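Local atomic coordinates of protein yesU (Bacillus subtilis, PDB entry 1OQ1), a protein that is of unknown function but has a galectin-like beta-sandwich fold and belongs to a family probably related to the concanavalin-type lectins. Residues T58-I63 with V217-R222; G62-W67 with K164-K169; P71-G76 with P207-Y212; S118-K123 with D149-P154. All blocks are in the same frame, centred on the assembly; numbering follows the deposited sequence.

How the contacts relate
All four contacts belong to one galectin-like sandwich of two antiparallel sheets. Contacts 1, 2 and 3 lie in the same sheet: contacts 2 and 3 both use strand 63-73, and contacts 1 and 3 use strand 209-222 near its two ends, with centres about 28 Å apart. Contacts 1 and 2 share Gly-62 and Ile-63, and their centres are about 6 Å apart. Contact 4 ties strand 112-122 of the other sheet to the loop after strand 142-148, about 10 Å from contact 3 between centres. Trp-67 of contact 2 reaches Tyr-119 of contact 4 across the sandwich. Contact 4 falls within the chain span of the other three, and contacts 2 and 3 alternate their segments, so the sheets are built from parts far apart in sequence.

Contact 1 (T58-I63 with V217-R222); sequences TFPDGI and VHQAVR
Val-217 and Ile-63 meet where the loop before strand 63-73 enters a sheet of the galectin-like sandwich and lies against the last strand, 209-222. The two branches of Val-217 divide the work. CG1, anti to the backbone N (chi1 -178°), packs against Ile-63, with Val-217 CG1 3.8 Å from Ile-63 CB. CG2 instead sits over one face of the Phe-59 ring, displaced toward its rim, in a CH-pi contact of 3.9 Å from Val-217 CG2 to the ring centroid of Phe-59. The same ring thus has the Val-217 methyl over one face and an edge-to-face partner in Tyr-12 of strand 5-14.

Ile-63 and Gln-219 form an antiparallel non-hydrogen-bonded pair, and their side chains diverge. Ile-63 CA comes within 3.2 Å of His-218 O, a CA-H...O contact. Its neighbour Gly-62 supplies the backbone link: Ala-220 N donates to Gly-62 O over 2.9 Å, from above the carbonyl plane. The methyl of Ala-220 leans over the same turn, with Ala-220 CB 3.5 Å from Ile-63 N. Gly-62 has a positive phi, 71°, and with Ile-63 forms a G1 beta bulge opposite Lys-167, the residue whose amino group pairs with Asp-61.

Gln-219 starts away from the loop, but its chain bends at chi2 (-75°) and brings the amide back, with Gln-219 NE2 4.1 Å from Pro-60 CG. A water between loop and strand lies 2.8 Å from Asp-61 O and close to the Gln-219 amide.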
loop_
_atom_site.group_PDB
_atom_site.type_symbol
_atom_site.label_atom_id
_atom_site.label_comp_id
_atom_site.label_asym_id
_atom_site.label_seq_id
_atom_site.Cartn_x
_atom_site.Cartn_y
_atom_site.Cartn_z
ATOM N N THR A 58 -4.909 5.841 12.403
ATOM C CA THR A 58 -5.106 4.417 12.630
ATOM C C THR A 58 -6.488 4.116 12.068
ATOM O O THR A 58 -7.481 4.720 12.489
ATOM C CB THR A 58 -5.110 4.050 14.128
ATOM O OG1 THR A 58 -3.816 4.291 14.690
ATOM C CG2 THR A 58 -5.469 2.579 14.311
ATOM N N PHE A 59 -6.558 3.208 11.102
ATOM C CA PHE A 59 -7.846 2.852 10.530
ATOM C C PHE A 59 -8.355 1.552 11.128
ATOM O O PHE A 59 -7.576 0.688 11.525
ATOM C CB PHE A 59 -7.735 2.732 9.008
ATOM C CG PHE A 59 -7.339 4.015 8.335
ATOM C CD1 PHE A 59 -6.034 4.218 7.906
ATOM C CD2 PHE A 59 -8.270 5.037 8.167
ATOM C CE1 PHE A 59 -5.653 5.423 7.318
ATOM C CE2 PHE A 59 -7.901 6.245 7.583
ATOM C CZ PHE A 59 -6.587 6.437 7.157
ATOM N N PRO A 60 -9.680 1.406 11.224
ATOM C CA PRO A 60 -10.258 0.186 11.786
ATOM C C PRO A 60 -10.259 -0.943 10.762
ATOM O O PRO A 60 -9.871 -0.755 9.605
ATOM C CB PRO A 60 -11.670 0.621 12.147
ATOM C CG PRO A 60 -11.999 1.556 11.010
ATOM C CD PRO A 60 -10.733 2.388 10.905
ATOM N N ASP A 61 -10.679 -2.122 11.203
ATOM C CA ASP A 61 -10.780 -3.267 10.314
ATOM C C ASP A 61 -12.103 -3.040 9.577
ATOM O O ASP A 61 -12.894 -2.188 9.983
ATOM C CB ASP A 61 -10.847 -4.552 11.138
ATOM C CG ASP A 61 -10.579 -5.795 10.314
ATOM O OD1 ASP A 61 -10.503 -5.700 9.067
ATOM O OD2 ASP A 61 -10.448 -6.874 10.928
ATOM N N GLY A 62 -12.345 -3.789 8.506
ATOM C CA GLY A 62 -13.591 -3.643 7.769
ATOM C C GLY A 62 -13.668 -2.339 7.003
ATOM O O GLY A 62 -14.554 -1.515 7.236
ATOM N N ILE A 63 -12.747 -2.163 6.064
ATOM C CA ILE A 63 -12.689 -0.937 5.285
ATOM C C ILE A 63 -12.409 -1.182 3.811
ATOM O O ILE A 63 -11.948 -2.251 3.421
ATOM C CB ILE A 63 -11.568 -0.013 5.811
ATOM C CG1 ILE A 63 -10.241 -0.784 5.836
ATOM C CG2 ILE A 63 -11.925 0.511 7.203
ATOM C CD1 ILE A 63 -9.012 0.065 6.148
ATOM N N VAL A 217 -10.790 6.250 2.575
ATOM C CA VAL A 217 -11.100 5.036 3.322
ATOM C C VAL A 217 -12.578 5.075 3.721
ATOM O O VAL A 217 -13.026 6.014 4.380
ATOM C CB VAL A 217 -10.239 4.920 4.612
ATOM C CG1 VAL A 217 -10.546 3.612 5.332
ATOM C CG2 VAL A 217 -8.763 4.993 4.267
ATOM N N HIS A 218 -13.330 4.062 3.305
ATOM C CA HIS A 218 -14.751 3.965 3.630
ATOM C C HIS A 218 -14.998 2.684 4.418
ATOM O O HIS A 218 -14.189 1.756 4.384
ATOM C CB HIS A 218 -15.599 3.913 2.351
ATOM C CG HIS A 218 -15.639 5.201 1.585
ATOM N ND1 HIS A 218 -16.714 6.065 1.634
ATOM C CD2 HIS A 218 -14.745 5.761 0.737
ATOM C CE1 HIS A 218 -16.479 7.100 0.846
ATOM N NE2 HIS A 218 -15.293 6.940 0.291
ATOM N N GLN A 219 -16.119 2.637 5.130
ATOM C CA GLN A 219 -16.487 1.447 5.888
ATOM C C GLN A 219 -16.821 0.373 4.857
ATOM O O GLN A 219 -17.413 0.675 3.822
ATOM C CB GLN A 219 -17.733 1.717 6.735
ATOM C CG GLN A 219 -17.500 2.490 8.016
ATOM C CD GLN A 219 -16.865 1.637 9.094
ATOM O OE1 GLN A 219 -17.281 0.500 9.326
ATOM N NE2 GLN A 219 -15.860 2.183 9.770
ATOM N N ALA A 220 -16.436 -0.871 5.122
ATOM C CA ALA A 220 -16.741 -1.956 4.194
ATOM C C ALA A 220 -18.083 -2.566 4.583
ATOM O O ALA A 220 -18.268 -2.991 5.723
ATOM C CB ALA A 220 -15.649 -3.024 4.240
ATOM N N VAL A 221 -19.015 -2.598 3.638
ATOM C CA VAL A 221 -20.334 -3.162 3.890
ATOM C C VAL A 221 -20.476 -4.480 3.146
ATOM O O VAL A 221 -20.546 -4.510 1.915
ATOM C CB VAL A 221 -21.450 -2.202 3.434
ATOM C CG1 VAL A 221 -22.813 -2.838 3.678
ATOM C CG2 VAL A 221 -21.332 -0.889 4.184
ATOM N N ARG A 222 -20.521 -5.574 3.897
ATOM C CA ARG A 222 -20.642 -6.891 3.293
ATOM C C ARG A 222 -22.096 -7.213 2.993
ATOM O O ARG A 222 -22.955 -7.107 3.865
ATOM C CB ARG A 222 -20.050 -7.956 4.223
ATOM C CG ARG A 222 -20.081 -9.353 3.644
ATOM C CD ARG A 222 -19.379 -10.359 4.539
ATOM N NE ARG A 222 -19.892 -10.340 5.904
ATOM C CZ ARG A 222 -19.884 -11.391 6.717
ATOM N NH1 ARG A 222 -19.393 -12.550 6.301
ATOM N NH2 ARG A 222 -20.364 -11.284 7.946
HETATM O O HOH W 1 -15.233 -0.608 10.259
#

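Contact 2 (G62-W67 with K164-K169); sequences GIIVTW and KLIKDK
Ile-64 and Ile-166 stand side by side on one face of an antiparallel pair, their CG1 atoms 4.0 Å apart. Both place CG1 anti to the carbonyl carbon, giving neighbouring branches that run the same way. On this face Ile-64 CG2 also meets Lys-164 CG at 3.7 Å. The lysine aliphatic chain lies alongside Thr-66, where Lys-164 CG is 3.8 Å from Thr-66 CG2, then bends at chi3 (-70°).

The other face carries Ile-63, Val-65, Leu-165 and Lys-167 and looks toward the second sheet of the sandwich. Leu-165 holds CG anti to the backbone N (chi1 179°) and touches Leu-80 and Phe-82 there; its CB approaches the edge of the Trp-67 indole, 4.4 Å from CZ3 of Trp-67. Lys-167 begins on this apolar face but bends at chi2 and chi4. Its ammonium turns back to Lys-169 O, with Lys-167 NZ 2.9 Å from that oxygen.

Reciprocal backbone bonds join Ile-63 with Lys-167 and Val-65 with Leu-165. The contact thus combines a ladder, regular from Ile-63 to Thr-66 and beginning at the G1 bulge, with a buried lysine whose charge is probably balanced by Asp-61, while Lys-169 O and Leu-195 O accept further N-H groups.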
loop_
_atom_site.group_PDB
_atom_site.type_symbol
_atom_site.label_atom_id
_atom_site.label_comp_id
_atom_site.label_asym_id
_atom_site.label_seq_id
_atom_site.Cartn_x
_atom_site.Cartn_y
_atom_site.Cartn_z
ATOM N N GLY A 62 -12.345 -3.789 8.506
ATOM C CA GLY A 62 -13.591 -3.643 7.769
ATOM C C GLY A 62 -13.668 -2.339 7.003
ATOM O O GLY A 62 -14.554 -1.515 7.236
ATOM N N ILE A 63 -12.747 -2.163 6.064
ATOM C CA ILE A 63 -12.689 -0.937 5.285
ATOM C C ILE A 63 -12.409 -1.182 3.811
ATOM O O ILE A 63 -11.948 -2.251 3.421
ATOM C CB ILE A 63 -11.568 -0.013 5.811
ATOM C CG1 ILE A 63 -10.241 -0.784 5.836
ATOM C CG2 ILE A 63 -11.925 0.511 7.203
ATOM C CD1 ILE A 63 -9.012 0.065 6.148
ATOM N N ILE A 64 -12.699 -0.172 3.000
ATOM C CA ILE A 64 -12.432 -0.219 1.570
ATOM C C ILE A 64 -11.532 0.986 1.315
ATOM O O ILE A 64 -11.911 2.125 1.590
ATOM C CB ILE A 64 -13.724 -0.126 0.743
ATOM C CG1 ILE A 64 -14.600 -1.357 1.018
ATOM C CG2 ILE A 64 -13.385 -0.041 -0.744
ATOM C CD1 ILE A 64 -15.891 -1.394 0.226
ATOM N N VAL A 65 -10.328 0.712 0.817
ATOM C CA VAL A 65 -9.323 1.742 0.558
ATOM C C VAL A 65 -9.195 2.013 -0.934
ATOM O O VAL A 65 -9.004 1.089 -1.723
ATOM C CB VAL A 65 -7.943 1.300 1.110
ATOM C CG1 VAL A 65 -6.916 2.411 0.918
ATOM C CG2 VAL A 65 -8.063 0.930 2.581
ATOM N N THR A 66 -9.291 3.283 -1.310
ATOM C CA THR A 66 -9.194 3.670 -2.709
ATOM C C THR A 66 -8.228 4.830 -2.929
ATOM O O THR A 66 -8.008 5.662 -2.041
ATOM C CB THR A 66 -10.576 4.085 -3.268
ATOM O OG1 THR A 66 -11.133 5.125 -2.451
ATOM C CG2 THR A 66 -11.526 2.891 -3.293
ATOM N N TRP A 67 -7.642 4.865 -4.120
ATOM C CA TRP A 67 -6.731 5.934 -4.496
ATOM C C TRP A 67 -6.458 5.890 -5.994
ATOM O O TRP A 67 -6.632 4.850 -6.635
ATOM C CB TRP A 67 -5.414 5.843 -3.697
ATOM C CG TRP A 67 -4.466 4.717 -4.064
ATOM C CD1 TRP A 67 -3.344 4.808 -4.846
ATOM C CD2 TRP A 67 -4.529 3.356 -3.613
ATOM N NE1 TRP A 67 -2.701 3.588 -4.901
ATOM C CE2 TRP A 67 -3.409 2.681 -4.153
ATOM C CE3 TRP A 67 -5.422 2.640 -2.802
ATOM C CZ2 TRP A 67 -3.159 1.322 -3.906
ATOM C CZ3 TRP A 67 -5.174 1.287 -2.557
ATOM C CH2 TRP A 67 -4.049 0.646 -3.109
ATOM N N LYS A 164 -8.529 -0.165 -5.697
ATOM C CA LYS A 164 -9.489 -0.417 -4.621
ATOM C C LYS A 164 -9.110 -1.672 -3.849
ATOM O O LYS A 164 -8.916 -2.737 -4.429
ATOM C CB LYS A 164 -10.910 -0.566 -5.181
ATOM C CG LYS A 164 -11.966 -0.788 -4.094
ATOM C CD LYS A 164 -13.386 -0.876 -4.651
ATOM C CE LYS A 164 -13.875 0.468 -5.167
ATOM N NZ LYS A 164 -15.293 0.404 -5.644
ATOM N N LEU A 165 -9.014 -1.527 -2.534
ATOM C CA LEU A 165 -8.632 -2.611 -1.646
ATOM C C LEU A 165 -9.663 -2.824 -0.543
ATOM O O LEU A 165 -10.066 -1.868 0.116
ATOM C CB LEU A 165 -7.281 -2.276 -1.005
ATOM C CG LEU A 165 -6.714 -3.286 -0.007
ATOM C CD1 LEU A 165 -6.202 -4.501 -0.761
ATOM C CD2 LEU A 165 -5.585 -2.648 0.787
ATOM N N ILE A 166 -10.087 -4.070 -0.346
ATOM C CA ILE A 166 -11.040 -4.396 0.713
ATOM C C ILE A 166 -10.313 -5.177 1.805
ATOM O O ILE A 166 -9.580 -6.120 1.512
ATOM C CB ILE A 166 -12.206 -5.287 0.206
ATOM C CG1 ILE A 166 -13.000 -4.555 -0.878
ATOM C CG2 ILE A 166 -13.131 -5.656 1.376
ATOM C CD1 ILE A 166 -14.051 -5.428 -1.532
ATOM N N LYS A 167 -10.521 -4.774 3.058
ATOM C CA LYS A 167 -9.919 -5.436 4.215
ATOM C C LYS A 167 -11.025 -5.635 5.246
ATOM O O LYS A 167 -11.544 -4.670 5.811
ATOM C CB LYS A 167 -8.799 -4.574 4.805
ATOM C CG LYS A 167 -8.290 -5.039 6.169
ATOM C CD LYS A 167 -7.619 -6.396 6.081
ATOM C CE LYS A 167 -7.085 -6.834 7.439
ATOM N NZ LYS A 167 -8.172 -7.059 8.432
ATOM N N ASP A 168 -11.383 -6.890 5.490
ATOM C CA ASP A 168 -12.453 -7.197 6.430
ATOM C C ASP A 168 -12.091 -8.481 7.157
ATOM O O ASP A 168 -12.373 -9.587 6.683
ATOM C CB ASP A 168 -13.769 -7.349 5.660
ATOM C CG ASP A 168 -14.954 -7.588 6.570
ATOM O OD1 ASP A 168 -14.826 -7.355 7.789
ATOM O OD2 ASP A 168 -16.019 -7.998 6.060
ATOM N N LYS A 169 -11.455 -8.310 8.313
ATOM C CA LYS A 169 -10.985 -9.426 9.118
ATOM C C LYS A 169 -10.051 -10.277 8.254
ATOM O O LYS A 169 -9.075 -9.755 7.718
ATOM C CB LYS A 169 -12.170 -10.225 9.669
ATOM C CG LYS A 169 -12.973 -9.419 10.695
ATOM C CD LYS A 169 -13.981 -10.268 11.447
ATOM C CE LYS A 169 -14.711 -9.444 12.501
ATOM N NZ LYS A 169 -15.488 -8.330 11.896
#

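Contact 3 (P71-G76 with P207-Y212); sequences PIEQPG and PMKAVY
Ile-72 and Glu-73 both face Lys-209 in a classic beta bulge, their backbone N atoms reaching the one carbonyl from the same face of its plane. Ile-72 N lies 2.9 Å from Lys-209 O, and the longer bond from Glu-73 N is tilted to a similar degree. Lys-209 N returns a bond to Glu-73 O, closing an antiparallel hydrogen-bonded pair; two residues back, Pro-71 makes a non-hydrogen-bonded pair with Ala-210, one on from Lys-209, a register shift of one.

The bulge joins strands 63-73 and 209-222 near the end of a sheet of the galectin-like sandwich. Glu-73 and Lys-209 extend side by side, pointing the same way, with Glu-73 CB 3.6 Å from Lys-209 CB. The carboxylate lies alongside the lysine methylenes, Glu-73 OE1 being 3.2 Å from Lys-209 CD; the salt bridge to NZ is long. Beside this pair, Ile-72 crosses Val-211, with Ile-72 CG1 3.7 Å from Val-211 CG2.

Met-208, present as selenomethionine, goes to the inner side. CG stands anti to the backbone N (chi1 -176°), and bends at chi2 and chi3 carry the chain along that side from Gly-76 to Pro-71: Met-208 SE lies 3.7 Å from Gly-76 C, and Met-208 CE is 4.0 Å from Pro-71 CB. Phe-120 of the other sheet touches the same side chain.

A water donates to Pro-207 O at 2.8 Å; its approach to Glu-73 OE1 is short and doubtful. The long ion pair, on an exposed edge, is probably weakened by solvent, leaving the close contacts to its aliphatic parts and the bulge bonds.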
loop_
_atom_site.group_PDB
_atom_site.type_symbol
_atom_site.label_atom_id
_atom_site.label_comp_id
_atom_site.label_asym_id
_atom_site.label_seq_id
_atom_site.Cartn_x
_atom_site.Cartn_y
_atom_site.Cartn_z
ATOM N N PRO A 71 1.692 5.641 -12.882
ATOM C CA PRO A 71 3.109 5.269 -12.958
ATOM C C PRO A 71 3.751 6.215 -13.972
ATOM O O PRO A 71 3.362 6.233 -15.138
ATOM C CB PRO A 71 3.057 3.824 -13.441
ATOM C CG PRO A 71 1.866 3.833 -14.349
ATOM C CD PRO A 71 0.848 4.654 -13.581
ATOM N N ILE A 72 4.732 6.994 -13.525
ATOM C CA ILE A 72 5.375 7.976 -14.392
ATOM C C ILE A 72 6.717 7.552 -14.970
ATOM O O ILE A 72 6.999 7.819 -16.139
ATOM C CB ILE A 72 5.571 9.309 -13.635
ATOM C CG1 ILE A 72 4.224 9.797 -13.096
ATOM C CG2 ILE A 72 6.192 10.362 -14.560
ATOM C CD1 ILE A 72 3.153 9.967 -14.165
ATOM N N GLU A 73 7.538 6.892 -14.159
ATOM C CA GLU A 73 8.858 6.467 -14.611
ATOM C C GLU A 73 9.339 5.202 -13.902
ATOM O O GLU A 73 9.182 5.062 -12.689
ATOM C CB GLU A 73 9.848 7.610 -14.364
ATOM C CG GLU A 73 11.095 7.595 -15.218
ATOM C CD GLU A 73 11.936 8.846 -15.010
ATOM O OE1 GLU A 73 12.503 9.012 -13.910
ATOM O OE2 GLU A 73 12.019 9.670 -15.944
ATOM N N GLN A 74 9.917 4.279 -14.669
ATOM C CA GLN A 74 10.453 3.031 -14.122
ATOM C C GLN A 74 11.937 3.019 -14.503
ATOM O O GLN A 74 12.386 3.897 -15.240
ATOM C CB GLN A 74 9.733 1.824 -14.740
ATOM C CG GLN A 74 10.032 1.608 -16.217
ATOM C CD GLN A 74 9.278 0.431 -16.816
ATOM O OE1 GLN A 74 9.714 -0.154 -17.808
ATOM N NE2 GLN A 74 8.138 0.086 -16.228
ATOM N N PRO A 75 12.726 2.056 -13.991
ATOM C CA PRO A 75 12.411 0.950 -13.080
ATOM C C PRO A 75 11.910 1.428 -11.723
ATOM O O PRO A 75 12.164 2.564 -11.315
ATOM C CB PRO A 75 13.745 0.214 -12.947
ATOM C CG PRO A 75 14.431 0.503 -14.235
ATOM C CD PRO A 75 14.128 1.964 -14.438
ATOM N N GLY A 76 11.214 0.540 -11.025
ATOM C CA GLY A 76 10.689 0.870 -9.715
ATOM C C GLY A 76 9.606 -0.113 -9.311
ATOM O O GLY A 76 9.211 -0.971 -10.099
ATOM N N PRO A 207 14.309 3.614 -8.542
ATOM C CA PRO A 207 14.039 5.030 -8.820
ATOM C C PRO A 207 12.618 5.346 -9.292
ATOM O O PRO A 207 12.409 6.230 -10.131
ATOM C CB PRO A 207 15.066 5.352 -9.887
ATOM C CG PRO A 207 15.014 4.123 -10.723
ATOM C CD PRO A 207 14.984 2.990 -9.694
HETATM N N MSE A 208 11.647 4.630 -8.741
HETATM C CA MSE A 208 10.244 4.817 -9.089
HETATM C C MSE A 208 9.781 6.272 -9.024
HETATM O O MSE A 208 10.158 7.018 -8.122
HETATM C CB MSE A 208 9.377 3.988 -8.137
HETATM C CG MSE A 208 7.880 4.010 -8.425
HETATM SE SE MSE A 208 7.439 2.869 -9.908
HETATM C CE MSE A 208 6.000 3.904 -10.707
ATOM N N LYS A 209 8.974 6.672 -10.000
ATOM C CA LYS A 209 8.380 8.001 -10.006
ATOM C C LYS A 209 6.900 7.752 -10.270
ATOM O O LYS A 209 6.540 7.149 -11.281
ATOM C CB LYS A 209 8.990 8.890 -11.089
ATOM C CG LYS A 209 10.404 9.339 -10.758
ATOM C CD LYS A 209 10.838 10.523 -11.602
ATOM C CE LYS A 209 12.210 11.017 -11.166
ATOM N NZ LYS A 209 12.634 12.214 -11.947
ATOM N N ALA A 210 6.051 8.188 -9.344
ATOM C CA ALA A 210 4.610 7.983 -9.476
ATOM C C ALA A 210 3.809 9.141 -8.898
ATOM O O ALA A 210 4.311 9.922 -8.091
ATOM C CB ALA A 210 4.209 6.682 -8.782
ATOM N N VAL A 211 2.551 9.238 -9.315
ATOM C CA VAL A 211 1.660 10.287 -8.838
ATOM C C VAL A 211 0.449 9.649 -8.174
ATOM O O VAL A 211 -0.115 8.681 -8.691
ATOM C CB VAL A 211 1.188 11.184 -10.003
ATOM C CG1 VAL A 211 0.194 12.222 -9.501
ATOM C CG2 VAL A 211 2.390 11.870 -10.644
ATOM N N TYR A 212 0.065 10.192 -7.023
ATOM C CA TYR A 212 -1.076 9.683 -6.272
ATOM C C TYR A 212 -2.090 10.797 -6.020
ATOM O O TYR A 212 -1.718 11.955 -5.821
ATOM C CB TYR A 212 -0.620 9.111 -4.925
ATOM C CG TYR A 212 0.467 8.060 -5.019
ATOM C CD1 TYR A 212 1.790 8.417 -5.271
ATOM C CD2 TYR A 212 0.170 6.707 -4.858
ATOM C CE1 TYR A 212 2.795 7.450 -5.361
ATOM C CE2 TYR A 212 1.167 5.731 -4.947
ATOM C CZ TYR A 212 2.473 6.112 -5.199
ATOM O OH TYR A 212 3.456 5.158 -5.295
HETATM O O HOH W 2 13.458 7.028 -12.628
#

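Contact 4 (S118-K123 with D149-P154); sequences SYFRRK and DPLPSP
Arg-122 lays its guanidinium edge toward Leu-151 and Asp-149. Arg-122 NH2 gives a nearly straight bond to Leu-151 O, 2.7 Å long with an N-H...O angle of 162°; the oxygen lies close to the guanidinium plane, whereas the donor stands above the carbonyl plane. The same nitrogen forms a salt bridge with Asp-149, Arg-122 NH2 being 3.0 Å from OD2 of Asp-149; as a hydrogen bond it is weak, and the guanidinium and carboxylate planes are 62° apart. A chi1 of -41° puts Arg-122 CG over the centre of the Phe-120 ring, and the bend at chi2 then turns the guanidinium toward its two acceptors, with one face over Phe-120 CD1.

Asp-149 works through both oxygens. OD2 is met nearly along its C-O axis by Phe-120 N at 2.9 Å, while OD1 accepts from Leu-151 N, above the carboxylate plane, in an Asx turn that holds the carboxylate within its own loop. The bonds from Phe-120 N and Arg-122 NH2 join this loop, after strand 142-148, to the corner at Phe-120, where strand 112-122 turns within the galectin-like sandwich.

The Phe-120 ring presents its edge to the loop: Pro-152 O lies in the ring plane, 3.3 Å from Phe-120 CE1, and further round that edge Phe-120 CZ comes within 4.0 Å of Pro-154 CD. Leu-151 CD1 approaches both the edge of the Tyr-119 ring at CD1 and the CB of Phe-120. Tyr-119 then reaches the facing sheet through its hydroxyl, bonded to Trp-67. A water accepts from Arg-121 N and from Arg-122 NE, and lies 2.7 Å from Asp-149 OD2.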
loop_
_atom_site.group_PDB
_atom_site.type_symbol
_atom_site.label_atom_id
_atom_site.label_comp_id
_atom_site.label_asym_id
_atom_site.label_seq_id
_atom_site.Cartn_x
_atom_site.Cartn_y
_atom_site.Cartn_z
ATOM N N SER A 118 2.118 -5.485 -3.159
ATOM C CA SER A 118 2.952 -4.839 -4.159
ATOM C C SER A 118 2.282 -4.863 -5.522
ATOM O O SER A 118 1.631 -5.842 -5.897
ATOM C CB SER A 118 4.311 -5.535 -4.235
ATOM O OG SER A 118 4.142 -6.929 -4.422
ATOM N N TYR A 119 2.432 -3.763 -6.251
ATOM C CA TYR A 119 1.869 -3.635 -7.588
ATOM C C TYR A 119 2.857 -2.823 -8.422
ATOM O O TYR A 119 3.702 -2.117 -7.879
ATOM C CB TYR A 119 0.485 -2.980 -7.527
ATOM C CG TYR A 119 0.448 -1.607 -6.902
ATOM C CD1 TYR A 119 0.508 -0.460 -7.692
ATOM C CD2 TYR A 119 0.301 -1.453 -5.523
ATOM C CE1 TYR A 119 0.416 0.807 -7.132
ATOM C CE2 TYR A 119 0.205 -0.189 -4.948
ATOM C CZ TYR A 119 0.261 0.937 -5.758
ATOM O OH TYR A 119 0.136 2.183 -5.194
ATOM N N PHE A 120 2.745 -2.918 -9.740
ATOM C CA PHE A 120 3.709 -2.273 -10.629
ATOM C C PHE A 120 5.092 -2.720 -10.145
ATOM O O PHE A 120 5.958 -1.904 -9.820
ATOM C CB PHE A 120 3.626 -0.746 -10.586
ATOM C CG PHE A 120 4.346 -0.079 -11.736
ATOM C CD1 PHE A 120 3.758 -0.017 -12.998
ATOM C CD2 PHE A 120 5.633 0.422 -11.577
ATOM C CE1 PHE A 120 4.441 0.531 -14.088
ATOM C CE2 PHE A 120 6.330 0.973 -12.661
ATOM C CZ PHE A 120 5.732 1.026 -13.919
ATOM N N ARG A 121 5.280 -4.034 -10.072
ATOM C CA ARG A 121 6.549 -4.599 -9.629
ATOM C C ARG A 121 7.448 -4.628 -10.855
ATOM O O ARG A 121 7.454 -5.607 -11.601
ATOM C CB ARG A 121 6.329 -6.015 -9.096
ATOM C CG ARG A 121 5.232 -6.101 -8.047
ATOM C CD ARG A 121 4.999 -7.535 -7.590
ATOM N NE ARG A 121 6.160 -8.087 -6.896
ATOM C CZ ARG A 121 6.955 -9.036 -7.381
ATOM N NH1 ARG A 121 6.732 -9.563 -8.581
ATOM N NH2 ARG A 121 7.976 -9.466 -6.655
ATOM N N ARG A 122 8.195 -3.546 -11.063
ATOM C CA ARG A 122 9.058 -3.433 -12.233
ATOM C C ARG A 122 10.479 -2.966 -11.899
ATOM O O ARG A 122 11.120 -2.303 -12.711
ATOM C CB ARG A 122 8.432 -2.446 -13.232
ATOM C CG ARG A 122 6.915 -2.574 -13.402
ATOM C CD ARG A 122 6.501 -3.889 -14.064
ATOM N NE ARG A 122 5.063 -4.114 -13.915
ATOM C CZ ARG A 122 4.125 -3.552 -14.670
ATOM N NH1 ARG A 122 4.459 -2.727 -15.656
ATOM N NH2 ARG A 122 2.843 -3.793 -14.417
ATOM N N LYS A 123 10.968 -3.311 -10.714
ATOM C CA LYS A 123 12.308 -2.908 -10.295
ATOM C C LYS A 123 13.401 -3.778 -10.917
ATOM O O LYS A 123 14.418 -3.261 -11.381
ATOM C CB LYS A 123 12.412 -2.962 -8.764
ATOM C CG LYS A 123 13.826 -2.820 -8.196
ATOM C CD LYS A 123 14.441 -1.455 -8.492
ATOM C CE LYS A 123 15.841 -1.362 -7.892
ATOM N NZ LYS A 123 16.463 -0.023 -8.090
ATOM N N ASP A 149 -0.761 -8.475 -13.170
ATOM C CA ASP A 149 -0.861 -7.014 -13.076
ATOM C C ASP A 149 -1.165 -6.393 -14.447
ATOM O O ASP A 149 -0.329 -6.441 -15.350
ATOM C CB ASP A 149 0.471 -6.462 -12.538
ATOM C CG ASP A 149 0.441 -4.962 -12.281
ATOM O OD1 ASP A 149 -0.589 -4.312 -12.555
ATOM O OD2 ASP A 149 1.468 -4.432 -11.804
ATOM N N PRO A 150 -2.354 -5.781 -14.611
ATOM C CA PRO A 150 -2.754 -5.153 -15.879
ATOM C C PRO A 150 -2.101 -3.796 -16.156
ATOM O O PRO A 150 -2.212 -3.263 -17.258
ATOM C CB PRO A 150 -4.266 -5.030 -15.734
ATOM C CG PRO A 150 -4.405 -4.692 -14.281
ATOM C CD PRO A 150 -3.440 -5.670 -13.616
ATOM N N LEU A 151 -1.436 -3.233 -15.154
ATOM C CA LEU A 151 -0.787 -1.939 -15.327
ATOM C C LEU A 151 0.298 -2.025 -16.393
ATOM O O LEU A 151 1.137 -2.925 -16.371
ATOM C CB LEU A 151 -0.171 -1.475 -14.011
ATOM C CG LEU A 151 -1.136 -1.095 -12.891
ATOM C CD1 LEU A 151 -0.343 -0.883 -11.610
ATOM C CD2 LEU A 151 -1.905 0.170 -13.263
ATOM N N PRO A 152 0.292 -1.084 -17.343
ATOM C CA PRO A 152 1.298 -1.091 -18.403
ATOM C C PRO A 152 2.540 -0.350 -17.947
ATOM O O PRO A 152 2.602 0.134 -16.818
ATOM C CB PRO A 152 0.599 -0.347 -19.527
ATOM C CG PRO A 152 -0.109 0.751 -18.761
ATOM C CD PRO A 152 -0.706 -0.018 -17.570
ATOM N N SER A 153 3.530 -0.284 -18.832
ATOM C CA SER A 153 4.740 0.474 -18.561
ATOM C C SER A 153 4.279 1.918 -18.776
ATOM O O SER A 153 3.250 2.152 -19.421
ATOM C CB SER A 153 5.836 0.082 -19.555
ATOM O OG SER A 153 5.280 -0.257 -20.812
ATOM N N PRO A 154 5.017 2.900 -18.244
ATOM C CA PRO A 154 4.635 4.308 -18.395
ATOM C C PRO A 154 4.360 4.788 -19.814
ATOM O O PRO A 154 3.459 5.599 -20.024
ATOM C CB PRO A 154 5.798 5.056 -17.746
ATOM C CG PRO A 154 6.259 4.093 -16.695
ATOM C CD PRO A 154 6.238 2.774 -17.430
HETATM O O HOH W 3 3.723 -5.842 -11.816
#